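Local structure of Serine/threonine-protein kinase pelle (Drosophila melanogaster, 1D2Z) at residues V41-D46 against L66-G71. The protein is a protein kinase of the Toll receptor pathway that sets embryonic dorsoventral polarity, here represented by its death domain, which binds the death domain of Tube. Sequence-based numbering, arbitrary orientation.
Sequences VKLYPD and LNIWGG
V41 lies on the indole of W69. V41 CG1 sits over one face, 3.9 Å from the centroid of the W69 five-membered ring and 30° off the ring normal, a CH-pi contact. V41 CG1 is also 3.6 Å from W69 CE2, on the side of the ring junction. The other methyl, V41 CG2, lies over the same face near W69 CD1, 3.8 Å away. V41 CB stands above the rim of that face at W69 NE1, 3.6 Å away, with the two methyls on either side of it. In W69, CG is anti to the backbone N (chi1 -166°), which carries the ring out from helix 61-73 to V41. L43 bridges two residues of that helix through one methyl. L43 CD2 meets I68 CG2 at 4.1 Å and reaches W69 CD1 obliquely at 4.4 Å. These contacts belong to the six-helix bundle of the death domain. They join helix 61-73 to the turn between helices 34-40 and 45-56. K42, with positive phi, closes the first of these helices in a Schellman motif, and Y44 is the N-cap of the second. V41 and L43, on either side of K42, both direct CB toward helix 61-73. All four touching residues are buried, and no hydrogen bond crosses between the segments. L83 also touches V41, while P143 and I147 of the Tube chain pack on L43 and W69, respectively.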
ATOM      1  N   VAL A  41      -1.545  14.195  -6.569  1.00 29.17           N
ATOM      2  CA  VAL A  41      -2.181  13.022  -5.963  1.00 30.55           C
ATOM      3  C   VAL A  41      -2.310  13.200  -4.449  1.00 31.24           C
ATOM      4  O   VAL A  41      -2.739  12.297  -3.737  1.00 31.60           O
ATOM      5  CB  VAL A  41      -1.408  11.715  -6.275  1.00 29.76           C
ATOM      6  CG1 VAL A  41      -1.286  11.528  -7.781  1.00 30.82           C
ATOM      7  CG2 VAL A  41      -0.041  11.737  -5.623  1.00 29.21           C
ATOM      8  N   LYS A  42      -1.903  14.371  -3.969  1.00 33.12           N
ATOM      9  CA  LYS A  42      -1.981  14.718  -2.556  1.00 34.80           C
ATOM     10  C   LYS A  42      -1.207  13.802  -1.612  1.00 34.12           C
ATOM     11  O   LYS A  42      -1.749  13.345  -0.605  1.00 34.90           O
ATOM     12  CB  LYS A  42      -3.450  14.811  -2.112  1.00 36.92           C
ATOM     13  CG  LYS A  42      -4.267  15.830  -2.887  1.00 41.10           C
ATOM     14  CD  LYS A  42      -5.716  15.857  -2.418  1.00 47.44           C
ATOM     15  CE  LYS A  42      -6.546  16.824  -3.261  1.00 52.54           C
ATOM     16  NZ  LYS A  42      -7.987  16.840  -2.861  1.00 56.55           N
ATOM     17  N   LEU A  43       0.053  13.522  -1.938  1.00 30.92           N
ATOM     18  CA  LEU A  43       0.885  12.697  -1.065  1.00 31.02           C
ATOM     19  C   LEU A  43       1.054  13.465   0.245  1.00 32.56           C
ATOM     20  O   LEU A  43       1.030  14.702   0.252  1.00 30.46           O
ATOM     21  CB  LEU A  43       2.270  12.444  -1.682  1.00 28.04           C
ATOM     22  CG  LEU A  43       2.395  11.472  -2.861  1.00 25.99           C
ATOM     23  CD1 LEU A  43       3.880  11.193  -3.129  1.00 25.31           C
ATOM     24  CD2 LEU A  43       1.683  10.174  -2.537  1.00 31.70           C
ATOM     25  N   TYR A  44       1.228  12.734   1.340  1.00 31.44           N
ATOM     26  CA  TYR A  44       1.391  13.341   2.654  1.00 33.16           C
ATOM     27  C   TYR A  44       2.803  13.890   2.860  1.00 36.21           C
ATOM     28  O   TYR A  44       3.741  13.506   2.147  1.00 35.08           O
ATOM     29  CB  TYR A  44       1.009  12.343   3.752  1.00 30.59           C
ATOM     30  CG  TYR A  44      -0.484  12.103   3.843  1.00 29.23           C
ATOM     31  CD1 TYR A  44      -1.098  11.110   3.076  1.00 29.61           C
ATOM     32  CD2 TYR A  44      -1.290  12.885   4.679  1.00 28.78           C
ATOM     33  CE1 TYR A  44      -2.471  10.902   3.132  1.00 28.75           C
ATOM     34  CE2 TYR A  44      -2.675  12.683   4.742  1.00 29.36           C
ATOM     35  CZ  TYR A  44      -3.255  11.692   3.966  1.00 31.01           C
ATOM     36  OH  TYR A  44      -4.618  11.490   4.009  1.00 32.55           O
ATOM     37  N   PRO A  45       2.976  14.796   3.845  1.00 36.49           N
ATOM     38  CA  PRO A  45       4.278  15.404   4.131  1.00 36.37           C
ATOM     39  C   PRO A  45       5.446  14.426   4.258  1.00 36.65           C
ATOM     40  O   PRO A  45       6.519  14.676   3.721  1.00 37.69           O
ATOM     41  CB  PRO A  45       4.020  16.158   5.439  1.00 34.06           C
ATOM     42  CG  PRO A  45       2.604  16.569   5.309  1.00 36.12           C
ATOM     43  CD  PRO A  45       1.955  15.303   4.786  1.00 37.18           C
ATOM     44  N   ASP A  46       5.236  13.314   4.955  1.00 37.67           N
ATOM     45  CA  ASP A  46       6.299  12.336   5.129  1.00 38.21           C
ATOM     46  C   ASP A  46       6.689  11.688   3.795  1.00 37.73           C
ATOM     47  O   ASP A  46       7.860  11.371   3.575  1.00 32.50           O
ATOM     48  CB  ASP A  46       5.881  11.263   6.132  1.00 44.92           C
ATOM     49  CG  ASP A  46       7.044  10.765   6.959  1.00 51.34           C
ATOM     50  OD1 ASP A  46       7.721   9.806   6.524  1.00 55.09           O
ATOM     51  OD2 ASP A  46       7.288  11.346   8.042  1.00 54.14           O
ATOM     52  N   LEU A  66       7.055   6.944  -7.860  1.00 24.76           N
ATOM     53  CA  LEU A  66       6.402   5.717  -8.321  1.00 25.74           C
ATOM     54  C   LEU A  66       6.436   4.644  -7.235  1.00 25.98           C
ATOM     55  O   LEU A  66       5.488   3.881  -7.093  1.00 27.20           O
ATOM     56  CB  LEU A  66       7.056   5.177  -9.595  1.00 24.66           C
ATOM     57  CG  LEU A  66       6.905   5.998 -10.880  1.00 25.95           C
ATOM     58  CD1 LEU A  66       7.589   5.264 -12.037  1.00 21.01           C
ATOM     59  CD2 LEU A  66       5.433   6.218 -11.189  1.00 28.26           C
ATOM     60  N   ASN A  67       7.540   4.580  -6.489  1.00 26.73           N
ATOM     61  CA  ASN A  67       7.683   3.604  -5.406  1.00 29.16           C
ATOM     62  C   ASN A  67       6.593   3.818  -4.354  1.00 31.27           C
ATOM     63  O   ASN A  67       5.982   2.862  -3.876  1.00 31.49           O
ATOM     64  CB  ASN A  67       9.064   3.720  -4.740  1.00 30.99           C
ATOM     65  CG  ASN A  67      10.178   3.042  -5.547  1.00 34.14           C
ATOM     66  OD1 ASN A  67       9.922   2.203  -6.406  1.00 32.74           O
ATOM     67  ND2 ASN A  67      11.420   3.409  -5.257  1.00 33.77           N
ATOM     68  N   ILE A  68       6.336   5.079  -4.017  1.00 30.71           N
ATOM     69  CA  ILE A  68       5.321   5.419  -3.021  1.00 30.60           C
ATOM     70  C   ILE A  68       3.893   5.292  -3.552  1.00 29.36           C
ATOM     71  O   ILE A  68       3.094   4.506  -3.037  1.00 29.14           O
ATOM     72  CB  ILE A  68       5.544   6.860  -2.461  1.00 29.27           C
ATOM     73  CG1 ILE A  68       6.884   6.928  -1.722  1.00 30.44           C
ATOM     74  CG2 ILE A  68       4.405   7.257  -1.518  1.00 31.91           C
ATOM     75  CD1 ILE A  68       7.363   8.334  -1.402  1.00 32.90           C
ATOM     76  N   TRP A  69       3.581   6.058  -4.592  1.00 30.48           N
ATOM     77  CA  TRP A  69       2.240   6.067  -5.171  1.00 28.15           C
ATOM     78  C   TRP A  69       1.849   4.726  -5.804  1.00 29.21           C
ATOM     79  O   TRP A  69       0.735   4.242  -5.606  1.00 26.98           O
ATOM     80  CB  TRP A  69       2.135   7.213  -6.179  1.00 29.93           C
ATOM     81  CG  TRP A  69       0.742   7.546  -6.599  1.00 29.02           C
ATOM     82  CD1 TRP A  69      -0.301   7.927  -5.788  1.00 29.66           C
ATOM     83  CD2 TRP A  69       0.232   7.539  -7.933  1.00 29.74           C
ATOM     84  NE1 TRP A  69      -1.426   8.153  -6.541  1.00 27.88           N
ATOM     85  CE2 TRP A  69      -1.130   7.925  -7.861  1.00 29.49           C
ATOM     86  CE3 TRP A  69       0.789   7.244  -9.186  1.00 27.41           C
ATOM     87  CZ2 TRP A  69      -1.936   8.025  -8.995  1.00 32.23           C
ATOM     88  CZ3 TRP A  69      -0.017   7.343 -10.314  1.00 31.01           C
ATOM     89  CH2 TRP A  69      -1.364   7.728 -10.211  1.00 28.98           C
ATOM     90  N   GLY A  70       2.773   4.112  -6.535  1.00 29.99           N
ATOM     91  CA  GLY A  70       2.476   2.832  -7.156  1.00 30.33           C
ATOM     92  C   GLY A  70       2.581   1.684  -6.169  1.00 30.98           C
ATOM     93  O   GLY A  70       1.734   0.796  -6.139  1.00 31.91           O
ATOM     94  N   GLY A  71       3.612   1.725  -5.334  1.00 31.67           N
ATOM     95  CA  GLY A  71       3.820   0.675  -4.357  1.00 31.70           C
ATOM     96  C   GLY A  71       2.737   0.528  -3.311  1.00 30.98           C
ATOM     97  O   GLY A  71       2.042  -0.487  -3.270  1.00 31.04           O
TER